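Long-range contacts in phenol hydroxylase component phN (PDB 3U52), which probably hydroxylates phenol and related aromatics as the diiron-bearing oxygenase subunit of a multicomponent bacterial monooxygenase: residues A[114-118]-A[190-195]; A[33-37]-A[117-123]; A[36-42]-A[186-190]; A[46-50]-A[122-127]; A[181-185]-A[445-449]. One frame throughout, in Å; residues are numbered along the deposited sequence.

Interaction 1: residues A[114-118]-A[190-195]; sequences GYSKV and FLTAIS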
# COMPACT_ATOMS: atom_id res chain seq x y z
N GLY A 114 14.05 -24.29 12.05
CA GLY A 114 15.04 -24.39 13.13
C GLY A 114 14.59 -23.65 14.37
O GLY A 114 14.69 -24.19 15.49
N TYR A 115 14.06 -22.44 14.21
CA TYR A 115 13.54 -21.71 15.37
C TYR A 115 12.24 -22.34 15.92
O TYR A 115 12.03 -22.32 17.14
CB TYR A 115 13.31 -20.23 15.03
CG TYR A 115 14.57 -19.40 15.19
CD1 TYR A 115 15.31 -19.05 14.06
CD2 TYR A 115 15.05 -19.04 16.45
CE1 TYR A 115 16.49 -18.33 14.18
CE2 TYR A 115 16.25 -18.31 16.59
CZ TYR A 115 16.95 -17.97 15.45
OH TYR A 115 18.09 -17.23 15.55
N SER A 116 11.38 -22.86 15.06
CA SER A 116 10.17 -23.58 15.54
C SER A 116 10.61 -24.72 16.49
O SER A 116 10.09 -24.89 17.61
CB SER A 116 9.40 -24.17 14.36
OG SER A 116 8.81 -23.16 13.52
N LYS A 117 11.54 -25.53 16.01
CA LYS A 117 12.03 -26.63 16.83
C LYS A 117 12.68 -26.17 18.12
O LYS A 117 12.43 -26.76 19.16
CB LYS A 117 12.94 -27.56 16.02
CG LYS A 117 13.78 -28.54 16.93
CD LYS A 117 14.31 -29.70 16.14
CE LYS A 117 15.09 -30.65 17.11
NZ LYS A 117 14.14 -31.69 17.66
N VAL A 118 13.51 -25.12 18.09
CA VAL A 118 14.19 -24.66 19.30
C VAL A 118 13.20 -23.96 20.29
O VAL A 118 13.36 -24.02 21.53
CB VAL A 118 15.46 -23.82 18.85
CG1 VAL A 118 15.14 -22.34 18.74
CG2 VAL A 118 16.65 -24.07 19.75
N PHE A 190 22.75 -23.88 18.09
CA PHE A 190 21.87 -23.29 17.06
C PHE A 190 21.66 -21.79 17.38
O PHE A 190 21.87 -20.92 16.50
CB PHE A 190 20.52 -24.00 16.94
CG PHE A 190 19.55 -23.35 15.94
CD1 PHE A 190 19.66 -23.58 14.58
CD2 PHE A 190 18.59 -22.46 16.38
CE1 PHE A 190 18.78 -22.97 13.67
CE2 PHE A 190 17.72 -21.84 15.48
CZ PHE A 190 17.82 -22.11 14.13
N LEU A 191 21.28 -21.50 18.62
CA LEU A 191 21.09 -20.09 19.00
C LEU A 191 22.38 -19.26 18.91
O LEU A 191 22.38 -18.10 18.45
CB LEU A 191 20.44 -20.00 20.39
CG LEU A 191 18.96 -19.58 20.44
CD1 LEU A 191 18.05 -19.71 19.16
CD2 LEU A 191 18.34 -20.12 21.68
N THR A 192 23.51 -19.83 19.32
CA THR A 192 24.77 -19.09 19.26
C THR A 192 25.16 -18.81 17.82
O THR A 192 25.70 -17.74 17.52
CB THR A 192 25.90 -19.81 20.04
OG1 THR A 192 25.51 -19.89 21.42
CG2 THR A 192 27.23 -19.03 19.93
N ALA A 193 24.94 -19.78 16.94
CA ALA A 193 25.27 -19.67 15.53
C ALA A 193 24.40 -18.60 14.85
O ALA A 193 24.89 -17.70 14.17
CB ALA A 193 25.00 -21.00 14.84
N ILE A 194 23.11 -18.78 15.01
CA ILE A 194 22.15 -18.05 14.22
C ILE A 194 21.69 -16.73 14.88
O ILE A 194 21.76 -15.65 14.26
CB ILE A 194 20.93 -18.97 13.72
CG1 ILE A 194 21.46 -20.24 13.02
CG2 ILE A 194 19.98 -18.20 12.79
CD1 ILE A 194 22.48 -20.05 11.78
N SER A 195 21.29 -16.79 16.15
CA SER A 195 20.83 -15.58 16.85
C SER A 195 21.98 -14.63 17.19
O SER A 195 21.90 -13.43 16.91
CB SER A 195 20.01 -15.92 18.09
OG SER A 195 18.69 -16.27 17.68
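The ring of Phe190 stands edge-on over the face of Tyr115, an edge-to-face pair whose planes make 71° and whose centroids lie 5.0 Å apart. CE2 of Phe190 is the atom set over the centre of the tyrosine ring. Phe190 itself has Ile194 CG1 over one face, offset toward the rim, and Tyr115 CG at its edge. Near the plane of the Tyr115 ring, at its phenol edge, lies the hydroxyl of Ser195; Tyr115 OH is modelled as donating to Ser195 OG at 2.4 Å, so short that the exact geometry is doubtful. Leu191 CD1 and Ile194 CG2 approach the tyrosine obliquely, Leu191 CD1 reaching Tyr115 CE2 and Ile194 CG2 lying 3.8 Å from Tyr115 CE1. Tyr115 thus enters as a knob among Phe190, Leu191, Ile194 and Ser195. With chi1 at 176° the Phe190 ring swings away from its own N and reaches Gly114, where Phe190 CZ rests 3.6 Å from Gly114 C. Gly114, lacking a side chain, allows this approach. Val118 CG1 adds a contact with Leu191 CD1 at 3.9 Å, and Leu191 also lines a xenon pocket. The short segments run at 144° to each other, axes 11.5 Å apart, the large side chains bridging a wide interval between helices 105-121 and 187-216. Helix 173-184 packs against Phe190 and Ile194, helix 125-155 against Tyr115 and Val118, and helix 220-250 against Leu191 and Ser195.

Interaction 2: residues A[33-37]-A[117-123]; sequences IFPEE and KVGRQFS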
# COMPACT_ATOMS: atom_id res chain seq x y z
N ILE A 33 10.43 -34.39 28.77
CA ILE A 33 9.71 -33.32 28.07
C ILE A 33 10.75 -32.39 27.35
O ILE A 33 10.49 -31.94 26.23
CB ILE A 33 8.85 -32.53 29.05
CG1 ILE A 33 7.72 -33.40 29.60
CG2 ILE A 33 8.24 -31.28 28.35
CD1 ILE A 33 7.04 -32.81 30.73
N PHE A 34 11.91 -32.17 27.99
CA PHE A 34 13.05 -31.36 27.44
C PHE A 34 14.38 -32.13 27.36
O PHE A 34 15.28 -31.86 28.13
CB PHE A 34 13.25 -30.09 28.26
CG PHE A 34 12.01 -29.26 28.38
CD1 PHE A 34 11.30 -29.24 29.57
CD2 PHE A 34 11.53 -28.49 27.29
CE1 PHE A 34 10.14 -28.45 29.68
CE2 PHE A 34 10.39 -27.74 27.40
CZ PHE A 34 9.69 -27.72 28.58
N PRO A 35 14.49 -33.10 26.42
CA PRO A 35 15.60 -34.04 26.35
C PRO A 35 16.85 -33.50 25.69
O PRO A 35 17.89 -34.14 25.79
CB PRO A 35 15.02 -35.18 25.48
CG PRO A 35 14.03 -34.41 24.52
CD PRO A 35 13.46 -33.35 25.39
N GLU A 36 16.78 -32.31 25.08
CA GLU A 36 17.91 -31.85 24.23
C GLU A 36 18.81 -30.82 24.88
O GLU A 36 19.77 -30.35 24.28
CB GLU A 36 17.41 -31.28 22.91
CG GLU A 36 16.76 -32.26 22.01
CD GLU A 36 16.46 -31.67 20.65
OE1 GLU A 36 16.99 -30.56 20.33
OE2 GLU A 36 15.71 -32.31 19.90
N GLU A 37 18.55 -30.46 26.12
CA GLU A 37 19.29 -29.31 26.64
C GLU A 37 20.47 -29.60 27.57
O GLU A 37 21.00 -28.68 28.22
CB GLU A 37 18.35 -28.23 27.18
CG GLU A 37 17.42 -28.63 28.25
CD GLU A 37 16.59 -27.45 28.78
OE1 GLU A 37 16.56 -26.36 28.16
OE2 GLU A 37 15.96 -27.62 29.84
N LYS A 117 11.54 -25.53 16.01
CA LYS A 117 12.03 -26.63 16.83
C LYS A 117 12.68 -26.17 18.12
O LYS A 117 12.43 -26.76 19.16
CB LYS A 117 12.94 -27.56 16.02
CG LYS A 117 13.78 -28.54 16.93
CD LYS A 117 14.31 -29.70 16.14
CE LYS A 117 15.09 -30.65 17.11
NZ LYS A 117 14.14 -31.69 17.66
N VAL A 118 13.51 -25.12 18.09
CA VAL A 118 14.19 -24.66 19.30
C VAL A 118 13.20 -23.96 20.29
O VAL A 118 13.36 -24.02 21.53
CB VAL A 118 15.46 -23.82 18.85
CG1 VAL A 118 15.14 -22.34 18.74
CG2 VAL A 118 16.65 -24.07 19.75
N GLY A 119 12.15 -23.34 19.76
CA GLY A 119 11.02 -22.85 20.58
C GLY A 119 10.13 -23.93 21.23
O GLY A 119 9.16 -23.61 21.92
N ARG A 120 10.46 -25.21 20.99
CA ARG A 120 9.98 -26.35 21.80
C ARG A 120 11.04 -26.91 22.82
O ARG A 120 10.67 -27.49 23.84
CB ARG A 120 9.48 -27.47 20.87
CG ARG A 120 9.18 -28.80 21.57
CD ARG A 120 7.94 -28.69 22.49
NE ARG A 120 7.64 -29.96 23.16
CZ ARG A 120 8.34 -30.46 24.17
NH1 ARG A 120 9.38 -29.80 24.72
NH2 ARG A 120 7.96 -31.64 24.65
N GLN A 121 12.33 -26.75 22.57
CA GLN A 121 13.35 -27.52 23.34
C GLN A 121 13.79 -26.97 24.66
O GLN A 121 14.30 -27.74 25.46
CB GLN A 121 14.64 -27.79 22.55
CG GLN A 121 14.48 -28.51 21.27
CD GLN A 121 13.58 -29.69 21.34
OE1 GLN A 121 13.72 -30.61 22.21
NE2 GLN A 121 12.62 -29.70 20.41
N PHE A 122 13.65 -25.65 24.85
CA PHE A 122 14.18 -24.96 26.04
C PHE A 122 13.17 -25.05 27.16
O PHE A 122 11.96 -24.87 26.91
CB PHE A 122 14.48 -23.47 25.76
CG PHE A 122 15.61 -23.27 24.82
CD1 PHE A 122 16.83 -23.91 25.04
CD2 PHE A 122 15.48 -22.43 23.73
CE1 PHE A 122 17.91 -23.74 24.22
CE2 PHE A 122 16.55 -22.26 22.86
CZ PHE A 122 17.79 -22.93 23.11
N SER A 123 13.63 -25.34 28.38
CA SER A 123 12.72 -25.44 29.49
C SER A 123 12.34 -24.10 30.00
O SER A 123 11.43 -24.00 30.82
CB SER A 123 13.23 -26.34 30.63
OG SER A 123 14.52 -25.95 31.12
O HOH W 1 14.88 -30.13 24.97
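Phe34, the first residue to leave helical backbone angles after helix 30-33, brings its CA to 5.6 Å from Gln121 CA. Its ring is sandwiched: Ser123 CA sits over the centre of one face in a CH-pi contact 3.7 Å from the centroid, and Ile33 CG2 covers the opposite face nearer the rim. Arg120 grips Ile33 O end-on, with NH1 at 2.8 Å and NH2 at 3.0 Å from that oxygen, which lies close to the guanidinium plane; this satisfies a carbonyl at the helix end. Glu37 faces Ser123 with both carboxylate oxygens: OE2 takes the hydroxyl OG at 2.5 Å on its syn lone pair, while OE1 is met by the backbone N of Ser123 from above the carboxylate plane. Glu36 lays its carboxylate almost flat on the amide of Gln121, planes 17° apart, and its OE2 forms a salt bridge with Lys117 NZ at 2.8 Å on its syn lone pair. A water joins Glu36 N to Gln121 O and Gln121 OE1. The loop after helix 30-33 is thus tied to the C-terminal end of helix 105-121 by side-chain to backbone bonds and a salt bridge. Helix 187-216 flanks the contact through Pro187, against Glu36, Val118 and Phe122, while Arg128 and Cys131 of helix 125-155 touch Phe34, Val118 and Phe122; another protein chain packs on Ile33, Phe34 and Arg120.

Interaction 3: residues A[36-42]-A[186-190]; sequences EEDFEGI and GPFEF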
# COMPACT_ATOMS: atom_id res chain seq x y z
N GLU A 36 16.78 -32.31 25.08
CA GLU A 36 17.91 -31.85 24.23
C GLU A 36 18.81 -30.82 24.88
O GLU A 36 19.77 -30.35 24.28
CB GLU A 36 17.41 -31.28 22.91
CG GLU A 36 16.76 -32.26 22.01
CD GLU A 36 16.46 -31.67 20.65
OE1 GLU A 36 16.99 -30.56 20.33
OE2 GLU A 36 15.71 -32.31 19.90
N GLU A 37 18.55 -30.46 26.12
CA GLU A 37 19.29 -29.31 26.64
C GLU A 37 20.47 -29.60 27.57
O GLU A 37 21.00 -28.68 28.22
CB GLU A 37 18.35 -28.23 27.18
CG GLU A 37 17.42 -28.63 28.25
CD GLU A 37 16.59 -27.45 28.78
OE1 GLU A 37 16.56 -26.36 28.16
OE2 GLU A 37 15.96 -27.62 29.84
N ASP A 38 20.92 -30.85 27.59
CA ASP A 38 22.06 -31.25 28.43
C ASP A 38 23.30 -31.69 27.66
O ASP A 38 24.42 -31.56 28.19
CB ASP A 38 21.67 -32.39 29.39
CG ASP A 38 20.72 -31.94 30.50
OD1 ASP A 38 21.13 -31.18 31.41
OD2 ASP A 38 19.54 -32.36 30.49
N PHE A 39 23.12 -32.23 26.45
CA PHE A 39 24.16 -32.98 25.77
C PHE A 39 25.27 -32.14 25.19
O PHE A 39 26.25 -32.70 24.75
CB PHE A 39 23.63 -33.92 24.68
CG PHE A 39 23.24 -33.23 23.39
CD1 PHE A 39 24.16 -33.07 22.33
CD2 PHE A 39 21.95 -32.75 23.24
CE1 PHE A 39 23.78 -32.44 21.15
CE2 PHE A 39 21.54 -32.15 22.05
CZ PHE A 39 22.44 -31.99 20.99
N GLU A 40 25.12 -30.80 25.17
CA GLU A 40 26.14 -29.89 24.61
C GLU A 40 27.17 -29.44 25.66
O GLU A 40 28.22 -28.87 25.32
CB GLU A 40 25.45 -28.64 23.99
CG GLU A 40 24.76 -28.91 22.66
CD GLU A 40 23.90 -27.72 22.22
OE1 GLU A 40 22.89 -27.41 22.89
OE2 GLU A 40 24.24 -27.10 21.19
N GLY A 41 26.89 -29.69 26.92
CA GLY A 41 27.76 -29.25 27.99
C GLY A 41 27.33 -27.96 28.64
O GLY A 41 27.95 -27.53 29.62
N ILE A 42 26.31 -27.28 28.10
CA ILE A 42 25.89 -25.98 28.65
C ILE A 42 25.07 -26.17 29.93
O ILE A 42 24.20 -27.00 29.96
CB ILE A 42 25.06 -25.15 27.61
CG1 ILE A 42 25.97 -24.72 26.44
CG2 ILE A 42 24.40 -23.96 28.29
CD1 ILE A 42 27.03 -23.63 26.80
N GLY A 186 23.02 -29.05 18.48
CA GLY A 186 22.02 -28.88 19.55
C GLY A 186 21.47 -27.44 19.63
O GLY A 186 21.89 -26.55 18.84
N PRO A 187 20.49 -27.22 20.54
CA PRO A 187 19.77 -25.95 20.63
C PRO A 187 20.60 -24.72 21.07
O PRO A 187 20.43 -23.64 20.52
CB PRO A 187 18.61 -26.24 21.63
CG PRO A 187 19.11 -27.47 22.42
CD PRO A 187 19.97 -28.24 21.49
N PHE A 188 21.51 -24.88 22.04
CA PHE A 188 22.38 -23.76 22.41
C PHE A 188 23.33 -23.32 21.30
O PHE A 188 23.57 -22.10 21.14
CB PHE A 188 23.12 -24.02 23.73
CG PHE A 188 22.18 -24.11 24.94
CD1 PHE A 188 21.94 -25.33 25.54
CD2 PHE A 188 21.59 -22.97 25.46
CE1 PHE A 188 21.07 -25.42 26.64
CE2 PHE A 188 20.71 -23.04 26.56
CZ PHE A 188 20.45 -24.29 27.14
N GLU A 189 23.87 -24.29 20.58
CA GLU A 189 24.77 -23.95 19.45
C GLU A 189 23.95 -23.34 18.33
O GLU A 189 24.36 -22.35 17.73
CB GLU A 189 25.58 -25.16 18.95
CG GLU A 189 26.57 -24.76 17.85
CD GLU A 189 27.46 -25.90 17.36
OE1 GLU A 189 28.26 -25.63 16.47
OE2 GLU A 189 27.38 -27.05 17.85
N PHE A 190 22.75 -23.88 18.09
CA PHE A 190 21.87 -23.29 17.06
C PHE A 190 21.66 -21.79 17.38
O PHE A 190 21.87 -20.92 16.50
CB PHE A 190 20.52 -24.00 16.94
CG PHE A 190 19.55 -23.35 15.94
CD1 PHE A 190 19.66 -23.58 14.58
CD2 PHE A 190 18.59 -22.46 16.38
CE1 PHE A 190 18.78 -22.97 13.67
CE2 PHE A 190 17.72 -21.84 15.48
CZ PHE A 190 17.82 -22.11 14.13
O HOH W 2 25.78 -28.43 19.51
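Phe188, Glu40 and Pro187 bury the most surface here, and Glu40 supplies the polar half. Its carboxylate straddles two successive amides at the start of helix 187-216: OE1 accepts from Phe188 N at 3.0 Å on its syn lone pair, and OE2 from Glu189 N at 2.9 Å, on the syn side but 24° out of the carboxylate plane. A water donating to Glu40 OE2 and Glu189 OE2 also accepts from Gly186 N; it probably eases the proximity of the two carboxylates, whose OE2 atoms are 4.6 Å apart. Glu189 has further partners in Lys264 and Trp265. The Phe188 ring has Ile42 CG2 over its centre, a CH-pi contact 3.8 Å from the centroid, with Glu37 O at its edge. Pro187 rests against both Glu40 and the backbone of Glu36, its CD 3.3 Å from Glu40 OE1 and its CG 3.5 Å from Glu36 O. Beside it, Phe39 CZ comes to 3.5 Å from Gly186 CA, an approach that depends on the glycine having no side chain. Glu40 belongs to a type I turn, Asp38 to Gly41. The arrangement is a helix N-terminus with Gly186 at the N-cap, whose early N-H groups, those of Phe188 and Glu189 that follow Pro187, are met by a carboxylate from a distant loop; Phe188 meanwhile helps line a xenon pocket seen in the crystal.

Interaction 4: residues A[46-50]-A[122-127]; sequences DWSQW and FSGAGA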
# COMPACT_ATOMS: atom_id res chain seq x y z
N ASP A 46 19.49 -20.96 36.28
CA ASP A 46 18.24 -20.28 36.66
C ASP A 46 17.58 -19.57 35.46
O ASP A 46 17.98 -18.44 35.09
CB ASP A 46 18.51 -19.29 37.78
CG ASP A 46 17.23 -18.63 38.32
OD1 ASP A 46 17.37 -17.73 39.21
OD2 ASP A 46 16.11 -19.01 37.89
N TRP A 47 16.57 -20.22 34.91
CA TRP A 47 15.88 -19.73 33.70
C TRP A 47 15.16 -18.43 33.95
O TRP A 47 14.96 -17.64 33.02
CB TRP A 47 14.94 -20.78 33.12
CG TRP A 47 15.59 -21.74 32.14
CD1 TRP A 47 15.85 -23.06 32.36
CD2 TRP A 47 16.04 -21.47 30.81
NE1 TRP A 47 16.43 -23.63 31.24
CE2 TRP A 47 16.55 -22.67 30.28
CE3 TRP A 47 16.08 -20.32 30.02
CZ2 TRP A 47 17.07 -22.75 28.99
CZ3 TRP A 47 16.60 -20.41 28.74
CH2 TRP A 47 17.09 -21.61 28.24
N SER A 48 14.82 -18.18 35.22
CA SER A 48 14.09 -16.96 35.59
C SER A 48 14.96 -15.69 35.44
O SER A 48 14.46 -14.55 35.35
CB SER A 48 13.55 -17.07 37.01
OG SER A 48 14.58 -16.73 37.93
N GLN A 49 16.26 -15.88 35.36
CA GLN A 49 17.11 -14.74 35.05
C GLN A 49 17.11 -14.33 33.58
O GLN A 49 17.71 -13.30 33.22
CB GLN A 49 18.50 -14.98 35.59
CG GLN A 49 18.45 -15.05 37.09
CD GLN A 49 19.74 -15.48 37.67
OE1 GLN A 49 20.18 -14.92 38.68
NE2 GLN A 49 20.37 -16.49 37.06
N TRP A 50 16.42 -15.10 32.74
CA TRP A 50 16.14 -14.67 31.36
C TRP A 50 15.42 -13.31 31.35
O TRP A 50 14.38 -13.16 32.02
CB TRP A 50 15.27 -15.73 30.64
CG TRP A 50 14.96 -15.36 29.23
CD1 TRP A 50 13.83 -14.77 28.76
CD2 TRP A 50 15.82 -15.52 28.11
NE1 TRP A 50 13.92 -14.56 27.39
CE2 TRP A 50 15.14 -15.01 26.98
CE3 TRP A 50 17.10 -16.08 27.95
CZ2 TRP A 50 15.70 -15.05 25.67
CZ3 TRP A 50 17.67 -16.09 26.66
CH2 TRP A 50 16.96 -15.57 25.54
N PHE A 122 13.65 -25.65 24.85
CA PHE A 122 14.18 -24.96 26.04
C PHE A 122 13.17 -25.05 27.16
O PHE A 122 11.96 -24.87 26.91
CB PHE A 122 14.48 -23.47 25.76
CG PHE A 122 15.61 -23.27 24.82
CD1 PHE A 122 16.83 -23.91 25.04
CD2 PHE A 122 15.48 -22.43 23.73
CE1 PHE A 122 17.91 -23.74 24.22
CE2 PHE A 122 16.55 -22.26 22.86
CZ PHE A 122 17.79 -22.93 23.11
N SER A 123 13.63 -25.34 28.38
CA SER A 123 12.72 -25.44 29.49
C SER A 123 12.34 -24.10 30.00
O SER A 123 11.43 -24.00 30.82
CB SER A 123 13.23 -26.34 30.63
OG SER A 123 14.52 -25.95 31.12
N GLY A 124 13.01 -23.04 29.54
CA GLY A 124 12.62 -21.70 30.00
C GLY A 124 11.51 -21.14 29.13
O GLY A 124 11.70 -20.96 27.92
N ALA A 125 10.35 -20.85 29.74
CA ALA A 125 9.15 -20.48 28.99
C ALA A 125 9.41 -19.18 28.25
O ALA A 125 8.95 -19.01 27.14
CB ALA A 125 7.93 -20.34 29.90
N GLY A 126 10.17 -18.32 28.89
CA GLY A 126 10.57 -16.99 28.37
C GLY A 126 11.37 -17.11 27.08
O GLY A 126 11.03 -16.47 26.08
N ALA A 127 12.43 -17.92 27.10
CA ALA A 127 13.20 -18.23 25.88
C ALA A 127 12.36 -18.88 24.74
O ALA A 127 12.55 -18.56 23.55
CB ALA A 127 14.42 -19.03 26.18
O HOH W 3 11.18 -13.77 26.21
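Two indoles lie face-on against a glycine-rich turn: Trp47, in the 3-10 segment 47-49, on Gly124, and Trp50, just after it, on Ala127. Trp47 spreads its indole over the backbone at Gly124: Gly124 N sits over the centre of one face, and Gly124 CA makes a CH-pi contact with the five-membered ring, 3.8 Å from its centroid. Glycine lets the indole come this close, CD2 of Trp47 being 3.5 Å from Gly124 CA. The six-membered ring meets Phe122 at an oblique 50°, Trp47 CH2 lying 3.9 Å from Phe122 CD1. Trp50 turns its face to the first turn of helix 125-155, where Ala127 CB stands over the centre of its six-membered ring, 4.0 Å from the centroid. That methyl also touches Trp47 CZ3 at 3.6 Å and so links both indoles. A water in the plane of the Trp50 indole accepts from Trp50 NE1 and donates to Gly126 O, bridging the segments at the ring edge. An Asx turn braces the loop, Asp46 OD2 accepting from Ser48 N and Ser48 OG. Both tryptophans touch bound xenon; Phe246 of helix 220-250 meets both rings, and helix 187-216 lies against Phe122 through Pro187 and Leu191.

Interaction 5: residues A[181-185]-A[445-449]; sequences DARSA and EKYIQ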
# COMPACT_ATOMS: atom_id res chain seq x y z
N ASP A 181 24.54 -27.40 9.15
CA ASP A 181 25.47 -27.50 10.29
C ASP A 181 24.77 -26.98 11.55
O ASP A 181 24.69 -27.70 12.55
CB ASP A 181 26.76 -26.74 9.92
CG ASP A 181 27.92 -26.91 10.91
OD1 ASP A 181 27.72 -27.25 12.08
OD2 ASP A 181 29.07 -26.64 10.50
N ALA A 182 24.17 -25.77 11.47
CA ALA A 182 23.45 -25.21 12.63
C ALA A 182 22.24 -26.04 13.08
O ALA A 182 22.06 -26.25 14.26
CB ALA A 182 23.00 -23.73 12.33
N ARG A 183 21.43 -26.50 12.13
CA ARG A 183 20.23 -27.28 12.52
C ARG A 183 20.53 -28.75 12.97
O ARG A 183 19.75 -29.35 13.70
CB ARG A 183 19.26 -27.30 11.37
CG ARG A 183 18.61 -25.93 11.09
CD ARG A 183 17.30 -26.18 10.39
NE ARG A 183 17.51 -26.64 9.03
CZ ARG A 183 16.70 -27.46 8.36
NH1 ARG A 183 17.01 -27.78 7.10
NH2 ARG A 183 15.63 -27.99 8.93
N SER A 184 21.67 -29.29 12.57
CA SER A 184 22.07 -30.56 13.11
C SER A 184 22.71 -30.48 14.49
O SER A 184 22.83 -31.50 15.18
CB SER A 184 22.93 -31.29 12.12
OG SER A 184 24.13 -30.58 11.90
N ALA A 185 23.16 -29.27 14.86
CA ALA A 185 23.78 -28.99 16.13
C ALA A 185 22.66 -28.99 17.20
O ALA A 185 21.47 -28.98 16.85
CB ALA A 185 24.47 -27.63 16.09
N GLU A 445 33.77 -36.25 12.81
CA GLU A 445 32.65 -37.19 12.59
C GLU A 445 31.48 -36.52 11.86
O GLU A 445 30.70 -37.16 11.12
CB GLU A 445 32.14 -37.74 13.93
CG GLU A 445 33.21 -38.54 14.77
CD GLU A 445 34.20 -37.64 15.59
OE1 GLU A 445 35.33 -38.14 15.89
OE2 GLU A 445 33.88 -36.47 15.96
N LYS A 446 31.35 -35.21 12.08
CA LYS A 446 30.32 -34.43 11.43
C LYS A 446 30.74 -34.10 10.00
O LYS A 446 30.05 -34.46 9.05
CB LYS A 446 30.03 -33.18 12.28
CG LYS A 446 28.94 -32.28 11.71
CD LYS A 446 28.46 -31.24 12.81
CE LYS A 446 27.20 -30.60 12.31
NZ LYS A 446 26.50 -29.77 13.33
N TYR A 447 31.90 -33.44 9.83
CA TYR A 447 32.32 -32.97 8.49
C TYR A 447 32.63 -34.03 7.41
O TYR A 447 32.50 -33.74 6.21
CB TYR A 447 33.44 -31.91 8.59
CG TYR A 447 32.85 -30.78 9.32
CD1 TYR A 447 31.90 -29.95 8.68
CD2 TYR A 447 33.13 -30.59 10.70
CE1 TYR A 447 31.27 -28.92 9.41
CE2 TYR A 447 32.52 -29.60 11.43
CZ TYR A 447 31.59 -28.77 10.78
OH TYR A 447 30.99 -27.83 11.55
N ILE A 448 33.00 -35.25 7.83
CA ILE A 448 33.21 -36.33 6.86
C ILE A 448 31.92 -36.77 6.16
O ILE A 448 31.97 -37.50 5.14
CB ILE A 448 33.95 -37.60 7.47
CG1 ILE A 448 33.04 -38.34 8.48
CG2 ILE A 448 35.29 -37.16 8.03
CD1 ILE A 448 33.65 -39.58 9.16
N GLN A 449 30.77 -36.30 6.68
CA GLN A 449 29.48 -36.60 6.05
C GLN A 449 29.08 -35.71 4.90
O GLN A 449 28.18 -36.06 4.10
CB GLN A 449 28.36 -36.53 7.05
CG GLN A 449 28.40 -37.54 8.15
CD GLN A 449 27.43 -37.14 9.25
OE1 GLN A 449 26.23 -37.09 9.02
NE2 GLN A 449 27.95 -36.84 10.44
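Lys446 and Tyr447 reach out of helix 444-447 together and meet Asp181 at different points, each side chain crossing that of the aspartate at about a right angle. Lys446 is extended throughout and drives its ammonium end-on into the last turn of helix 173-184. Three oxygens there receive NZ of Lys446: Asp181 O at 2.9 Å, Ser184 OG at 2.9 Å and Asp181 OD1 at 3.1 Å. The last of these is the salt bridge, and the lysine meets OD1 from above the carboxylate plane, 39° out of it. Tyr447 instead brings its ring edge to the carboxylate: Tyr447 OH donates to Asp181 OD2 across a very short 2.5 Å, and this oxygen lies near the ring plane. Carboxylate and ring are turned 63° against each other. The two oxygens of Asp181 thus have different partners, and each has a further cationic one on helix 254-283, OD1 in Lys264 and OD2 in Arg268. So many positive neighbours probably keep this buried aspartate ionised. Aromatic contact from another protein chain covers Asp181, Ser184 and Lys446, so the cluster lies at a subunit interface. The pattern is a buried charge network at a helix C-terminal end, where a lysine meets a carbonyl of the last turn; here it ties the hydroxylase helical region to the YHS-domain region, whose zinc ion is about 9 Å from the side chain of Tyr447.

In the fold
Interactions 1 to 4 gather on one side of the hydroxylase region, whereas interaction 5 fastens the YHS-domain region, far along the chain, to it. All are mainly buried, but interaction 1, about 15 Å from the chain centre, is the deepest and chiefly aromatic and apolar; interaction 4, about 29 Å out, pairs rings with glycine backbone and an alanine methyl and is partly open at Trp47 and Ser123. Interactions 2 and 3 use one acidic loop, tied to the end of helix 105-121 and to the start of helix 187-216. Interactions 1 and 3 share that second helix, and Phe122 carries interactions 2 and 4 onto Leu191. Charge dominates interaction 5, which touches interaction 1 through Ala182 and Arg183.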